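Local coordinates for mitochondrial antiviral signaling protein (MAVS) (Equus caballus, PDB 4O9L), which probably relays antiviral innate immune signals by assembling, through its caspase recruitment domain (CARD), into prion-like filaments, at residues V27-P32 and A81-G86; L34-T39 and T63-R68. The protein carries 1 engineered substitution. All coordinates share one frame; numbering follows the deposited sequence.

Contact 1: V27-P32 and A81-G86. Engineered in segment 27-32: Arg29 (natural residue Glu).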
loop_
_atom_site.group_PDB
_atom_site.type_symbol
_atom_site.label_atom_id
_atom_site.label_comp_id
_atom_site.label_asym_id
_atom_site.label_seq_id
_atom_site.Cartn_x
_atom_site.Cartn_y
_atom_site.Cartn_z
ATOM N N VAL A 27 7.952 -2.682 -5.039
ATOM C CA VAL A 27 7.987 -1.597 -4.054
ATOM C C VAL A 27 8.616 -0.314 -4.590
ATOM O O VAL A 27 8.057 0.782 -4.442
ATOM C CB VAL A 27 8.699 -2.035 -2.750
ATOM C CG1 VAL A 27 9.004 -0.819 -1.849
ATOM C CG2 VAL A 27 7.845 -3.043 -2.008
ATOM N N LEU A 28 9.764 -0.442 -5.242
ATOM C CA LEU A 28 10.493 0.740 -5.685
ATOM C C LEU A 28 9.694 1.536 -6.704
ATOM O O LEU A 28 9.711 2.763 -6.695
ATOM C CB LEU A 28 11.862 0.355 -6.246
ATOM C CG LEU A 28 12.940 -0.019 -5.227
ATOM C CD1 LEU A 28 14.314 0.006 -5.923
ATOM C CD2 LEU A 28 12.923 0.916 -4.016
ATOM N N ARG A 29 8.975 0.831 -7.571
ATOM C CA ARG A 29 8.157 1.483 -8.579
ATOM C C ARG A 29 6.933 2.177 -7.993
ATOM O O ARG A 29 6.554 3.246 -8.457
ATOM C CB ARG A 29 7.709 0.475 -9.643
ATOM C CG ARG A 29 6.845 1.092 -10.714
ATOM C CD ARG A 29 6.468 0.093 -11.796
ATOM N NE ARG A 29 5.719 0.759 -12.855
ATOM C CZ ARG A 29 5.058 0.125 -13.813
ATOM N NH1 ARG A 29 4.400 0.824 -14.734
ATOM N NH2 ARG A 29 5.056 -1.203 -13.839
ATOM N N ILE A 30 6.321 1.587 -6.972
ATOM C CA ILE A 30 5.076 2.145 -6.447
ATOM C C ILE A 30 5.284 3.331 -5.496
ATOM O O ILE A 30 4.447 4.239 -5.466
ATOM C CB ILE A 30 4.155 1.074 -5.802
ATOM C CG1 ILE A 30 2.705 1.602 -5.725
ATOM C CG2 ILE A 30 4.684 0.665 -4.420
ATOM C CD1 ILE A 30 1.638 0.542 -5.365
ATOM N N LEU A 31 6.399 3.329 -4.753
ATOM C CA LEU A 31 6.676 4.350 -3.726
ATOM C C LEU A 31 6.433 5.824 -4.135
ATOM O O LEU A 31 5.747 6.548 -3.411
ATOM C CB LEU A 31 8.092 4.194 -3.143
ATOM C CG LEU A 31 8.360 3.069 -2.144
ATOM C CD1 LEU A 31 9.840 3.033 -1.753
ATOM C CD2 LEU A 31 7.497 3.234 -0.896
ATOM N N PRO A 32 6.987 6.273 -5.287
ATOM C CA PRO A 32 6.831 7.697 -5.603
ATOM C C PRO A 32 5.380 8.093 -5.888
ATOM O O PRO A 32 5.073 9.289 -5.870
ATOM C CB PRO A 32 7.673 7.875 -6.878
ATOM C CG PRO A 32 8.523 6.648 -6.981
ATOM C CD PRO A 32 7.735 5.565 -6.344
ATOM N N ALA A 81 -1.447 3.481 -11.470
ATOM C CA ALA A 81 -0.291 4.112 -12.110
ATOM C C ALA A 81 0.855 3.127 -12.383
ATOM O O ALA A 81 1.745 3.394 -13.198
ATOM C CB ALA A 81 0.188 5.283 -11.280
ATOM N N CYS A 82 0.829 1.984 -11.700
ATOM C CA CYS A 82 1.875 0.977 -11.832
ATOM C C CYS A 82 1.370 -0.286 -12.513
ATOM O O CYS A 82 1.905 -1.367 -12.251
ATOM C CB CYS A 82 2.453 0.599 -10.454
ATOM S SG CYS A 82 3.373 1.935 -9.657
ATOM N N GLU A 83 0.337 -0.154 -13.351
ATOM C CA GLU A 83 -0.142 -1.259 -14.196
ATOM C C GLU A 83 -0.661 -2.438 -13.375
ATOM O O GLU A 83 -0.400 -3.602 -13.695
ATOM C CB GLU A 83 0.964 -1.728 -15.143
ATOM C CG GLU A 83 1.451 -0.630 -16.050
ATOM C CD GLU A 83 2.496 -1.067 -17.054
ATOM O OE1 GLU A 83 2.119 -1.411 -18.201
ATOM O OE2 GLU A 83 3.692 -1.064 -16.692
ATOM N N LEU A 84 -1.385 -2.113 -12.312
ATOM C CA LEU A 84 -2.000 -3.103 -11.430
ATOM C C LEU A 84 -3.441 -2.679 -11.127
ATOM O O LEU A 84 -3.890 -2.710 -9.969
ATOM C CB LEU A 84 -1.164 -3.276 -10.151
ATOM C CG LEU A 84 0.184 -3.998 -10.338
ATOM C CD1 LEU A 84 1.079 -3.848 -9.105
ATOM C CD2 LEU A 84 0.010 -5.486 -10.678
ATOM N N SER A 85 -4.160 -2.281 -12.178
ATOM C CA SER A 85 -5.507 -1.733 -12.023
ATOM C C SER A 85 -6.504 -2.745 -11.462
ATOM O O SER A 85 -7.493 -2.357 -10.846
ATOM C CB SER A 85 -6.041 -1.163 -13.345
ATOM O OG SER A 85 -5.353 0.019 -13.709
ATOM N N GLY A 86 -6.249 -4.034 -11.682
ATOM C CA GLY A 86 -7.089 -5.066 -11.104
ATOM C C GLY A 86 -6.984 -5.082 -9.589
ATOM O O GLY A 86 -7.993 -5.239 -8.887
HETATM O O HOH W 1 3.960 -3.478 -15.640
#
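Arg29, an engineered residue, reaches from helix 27-30 to Cys82 and Glu83, where helix 71-81 has just ended. Its CB already points toward the other segment, and with CG anti to the backbone N (chi1 180°) the chain continues straight out as far as NE. CG runs beside the thiol, 3.7 Å from Cys82 SG, and CD still brushes that sulfur. NE then passes the Cys82 backbone, 4.0 Å from Cys82 CA. At the tip, Arg29 NH1 donates to Glu83 OE2 at 2.8 Å in a salt bridge, with an N-H...O angle of 152°. Arg29 NH2 adds a weak bond to the same oxygen, so both nitrogens share OE2. OE2 lies near the guanidinium plane, while NH1 reaches it from the anti side of the carboxylate and somewhat out of the carboxylate plane; the two flat groups are turned 74° apart. A water at the guanidinium edge accepts from NH2 and returns a weak bond to Glu83 OE2, and Cys82 O lies over one face, away from its centre.

Beneath this exposed bridge, Cys82 SG lies 3.6 Å from Ile30 CA and 4.0 Å from Ile30 CG1. Cysteine is small and apolar enough for this close, buried approach. Glu83, with positive phi, is the C-prime residue of the Schellman motif ending helix 71-81. The contact therefore pairs a buried thiol-isoleucine seam with a salt bridge whose arginine is engineered.

Contact 2: L34-T39 and T63-R68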
loop_
_atom_site.group_PDB
_atom_site.type_symbol
_atom_site.label_atom_id
_atom_site.label_comp_id
_atom_site.label_asym_id
_atom_site.label_seq_id
_atom_site.Cartn_x
_atom_site.Cartn_y
_atom_site.Cartn_z
ATOM N N LEU A 34 2.728 7.057 -4.078
ATOM C CA LEU A 34 1.961 7.058 -2.836
ATOM C C LEU A 34 2.109 8.400 -2.135
ATOM O O LEU A 34 2.948 8.554 -1.246
ATOM C CB LEU A 34 2.428 5.911 -1.925
ATOM C CG LEU A 34 2.184 4.513 -2.517
ATOM C CD1 LEU A 34 3.041 3.448 -1.831
ATOM C CD2 LEU A 34 0.710 4.126 -2.423
ATOM N N SER A 35 1.298 9.373 -2.544
ATOM C CA SER A 35 1.422 10.752 -2.068
ATOM C C SER A 35 1.140 10.913 -0.573
ATOM O O SER A 35 1.389 11.978 -0.002
ATOM C CB SER A 35 0.526 11.689 -2.898
ATOM O OG SER A 35 -0.852 11.332 -2.786
ATOM N N CYS A 36 0.617 9.866 0.065
ATOM C CA CYS A 36 0.307 9.939 1.487
ATOM C C CYS A 36 1.539 9.699 2.335
ATOM O O CYS A 36 1.544 10.040 3.507
ATOM C CB CYS A 36 -0.792 8.951 1.885
ATOM S SG CYS A 36 -0.323 7.217 1.705
ATOM N N LEU A 37 2.582 9.122 1.738
ATOM C CA LEU A 37 3.845 8.915 2.445
ATOM C C LEU A 37 4.616 10.233 2.581
ATOM O O LEU A 37 4.568 11.090 1.694
ATOM C CB LEU A 37 4.707 7.868 1.716
ATOM C CG LEU A 37 4.069 6.484 1.600
ATOM C CD1 LEU A 37 4.977 5.502 0.860
ATOM C CD2 LEU A 37 3.760 5.958 3.006
ATOM N N THR A 38 5.318 10.404 3.699
ATOM C CA THR A 38 6.186 11.568 3.869
ATOM C C THR A 38 7.520 11.312 3.181
ATOM O O THR A 38 7.838 10.162 2.842
ATOM C CB THR A 38 6.414 11.890 5.350
ATOM O OG1 THR A 38 7.014 10.758 5.987
ATOM C CG2 THR A 38 5.081 12.204 6.031
ATOM N N THR A 39 8.296 12.371 2.958
ATOM C CA THR A 39 9.617 12.213 2.349
ATOM C C THR A 39 10.477 11.306 3.217
ATOM O O THR A 39 11.245 10.490 2.706
ATOM C CB THR A 39 10.331 13.559 2.159
ATOM O OG1 THR A 39 10.136 14.368 3.328
ATOM C CG2 THR A 39 9.775 14.288 0.944
ATOM N N THR A 63 1.925 -1.595 6.506
ATOM C CA THR A 63 1.797 -1.058 7.864
ATOM C C THR A 63 2.226 0.412 7.910
ATOM O O THR A 63 1.700 1.199 8.706
ATOM C CB THR A 63 2.497 -1.942 8.945
ATOM O OG1 THR A 63 3.901 -1.985 8.709
ATOM C CG2 THR A 63 1.969 -3.357 8.889
ATOM N N SER A 64 3.158 0.795 7.043
ATOM C CA SER A 64 3.532 2.206 6.937
ATOM C C SER A 64 2.391 3.041 6.356
ATOM O O SER A 64 2.110 4.144 6.833
ATOM C CB SER A 64 4.798 2.385 6.092
ATOM O OG SER A 64 5.918 1.840 6.766
ATOM N N LEU A 65 1.742 2.515 5.321
ATOM C CA LEU A 65 0.619 3.209 4.692
ATOM C C LEU A 65 -0.500 3.440 5.706
ATOM O O LEU A 65 -1.058 4.529 5.807
ATOM C CB LEU A 65 0.104 2.408 3.487
ATOM C CG LEU A 65 0.926 2.502 2.189
ATOM C CD1 LEU A 65 0.444 1.466 1.179
ATOM C CD2 LEU A 65 0.837 3.906 1.586
ATOM N N ARG A 66 -0.779 2.411 6.494
ATOM C CA ARG A 66 -1.888 2.414 7.442
ATOM C C ARG A 66 -1.808 3.548 8.488
ATOM O O ARG A 66 -2.835 3.988 9.020
ATOM C CB ARG A 66 -1.956 1.035 8.121
ATOM C CG ARG A 66 -3.097 0.854 9.093
ATOM C CD ARG A 66 -2.886 -0.379 9.947
ATOM N NE ARG A 66 -4.155 -0.872 10.471
ATOM C CZ ARG A 66 -4.278 -1.947 11.238
ATOM N NH1 ARG A 66 -5.477 -2.322 11.667
ATOM N NH2 ARG A 66 -3.200 -2.644 11.574
ATOM N N ARG A 67 -0.596 4.029 8.761
ATOM C CA ARG A 67 -0.386 5.152 9.678
ATOM C C ARG A 67 -0.683 6.521 9.043
ATOM O O ARG A 67 -0.690 7.542 9.733
ATOM C CB ARG A 67 1.065 5.163 10.181
ATOM C CG ARG A 67 1.459 3.994 11.078
ATOM C CD ARG A 67 2.877 4.171 11.676
ATOM N NE ARG A 67 3.898 3.483 10.886
ATOM C CZ ARG A 67 4.205 2.196 11.027
ATOM N NH1 ARG A 67 5.148 1.642 10.264
ATOM N NH2 ARG A 67 3.568 1.466 11.937
ATOM N N ARG A 68 -0.912 6.558 7.735
ATOM C CA ARG A 68 -1.045 7.847 7.047
ATOM C C ARG A 68 -2.460 8.147 6.556
ATOM O O ARG A 68 -3.212 7.242 6.169
ATOM C CB ARG A 68 -0.062 7.934 5.865
ATOM C CG ARG A 68 1.418 7.778 6.254
ATOM C CD ARG A 68 1.910 8.946 7.098
ATOM N NE ARG A 68 3.325 8.797 7.454
ATOM C CZ ARG A 68 3.783 8.665 8.698
ATOM N NH1 ARG A 68 5.090 8.526 8.920
ATOM N NH2 ARG A 68 2.936 8.685 9.724
#
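Thr38 and Arg68, one from each segment, converge on a single oxygen, OD2 of Asp41: the backbone N of Thr38 donates a hydrogen bond to it, and NE of Arg68 makes a salt bridge with it. Thr38 is the N-cap of helix 39-66 and its hydroxyl caps a backbone N of the first turn, which together with the bond to Asp41 is consistent with a capping box. Threonine suits the place because its OG1 can cap while its methyl lies against the arginine: Thr38 CG2 lies 4.1 Å from Arg68 NE, the two side chains crossing at about a right angle.

The aliphatic part of Arg68 is used as well. Its CB, CG and CD pass Cys36 O, the nearest being Arg68 CB at 3.5 Å, and a bend at chi2 (-67°) swings the polar end round toward Thr38 and Asp41.

Deeper in, one methyl serves as a hub. Cys36 SG lies 3.5 Å from Leu65 CD2, brought there by a chi1 of 65° that sets the sulfur between the backbone N and the carbonyl carbon. Leu37 CD2 comes to 3.8 Å from Leu65 CD2. Leu34 CD2 comes to 4.0 Å from Leu65 CD2. These three residues come from a type I turn, closed by Leu37 N to Leu34 O at 3.1 Å, which gathers them round the helix side chain. Leu34 crosses Leu65 nearly at right angles, and Trp71 and Ala78 of helix 71-81 extend the apolar cluster by packing on Leu65 and Leu34. The loop is thus held by an apolar cluster beneath a more exposed polar group, Arg68 with Asp41, where Asp41 probably helps to neutralise Arg68 while fixing the start of the helix.

From the N terminus the chain runs through helix 6-17 to the short helix 27-30, where contact 1 opens; the loop at 34-39 then opens contact 2. Helical assignment continues through all the residues between 39 and 63, yet 63-68 comes back against the loop that precedes residue 39, so this part must double back on itself before contact 2 closes. Helix 71-81 follows, and contact 1 closes at its end, at 81-86. Contact 2 is therefore nested within the loop closed by contact 1. The two touch directly, through Leu31 CD2 and Leu37 CD1 at 3.8 Å. Between them they tie helix 27-30, helix 39-66 and the turn between helix 71-81 and helix 85-96 into the CARD helical bundle.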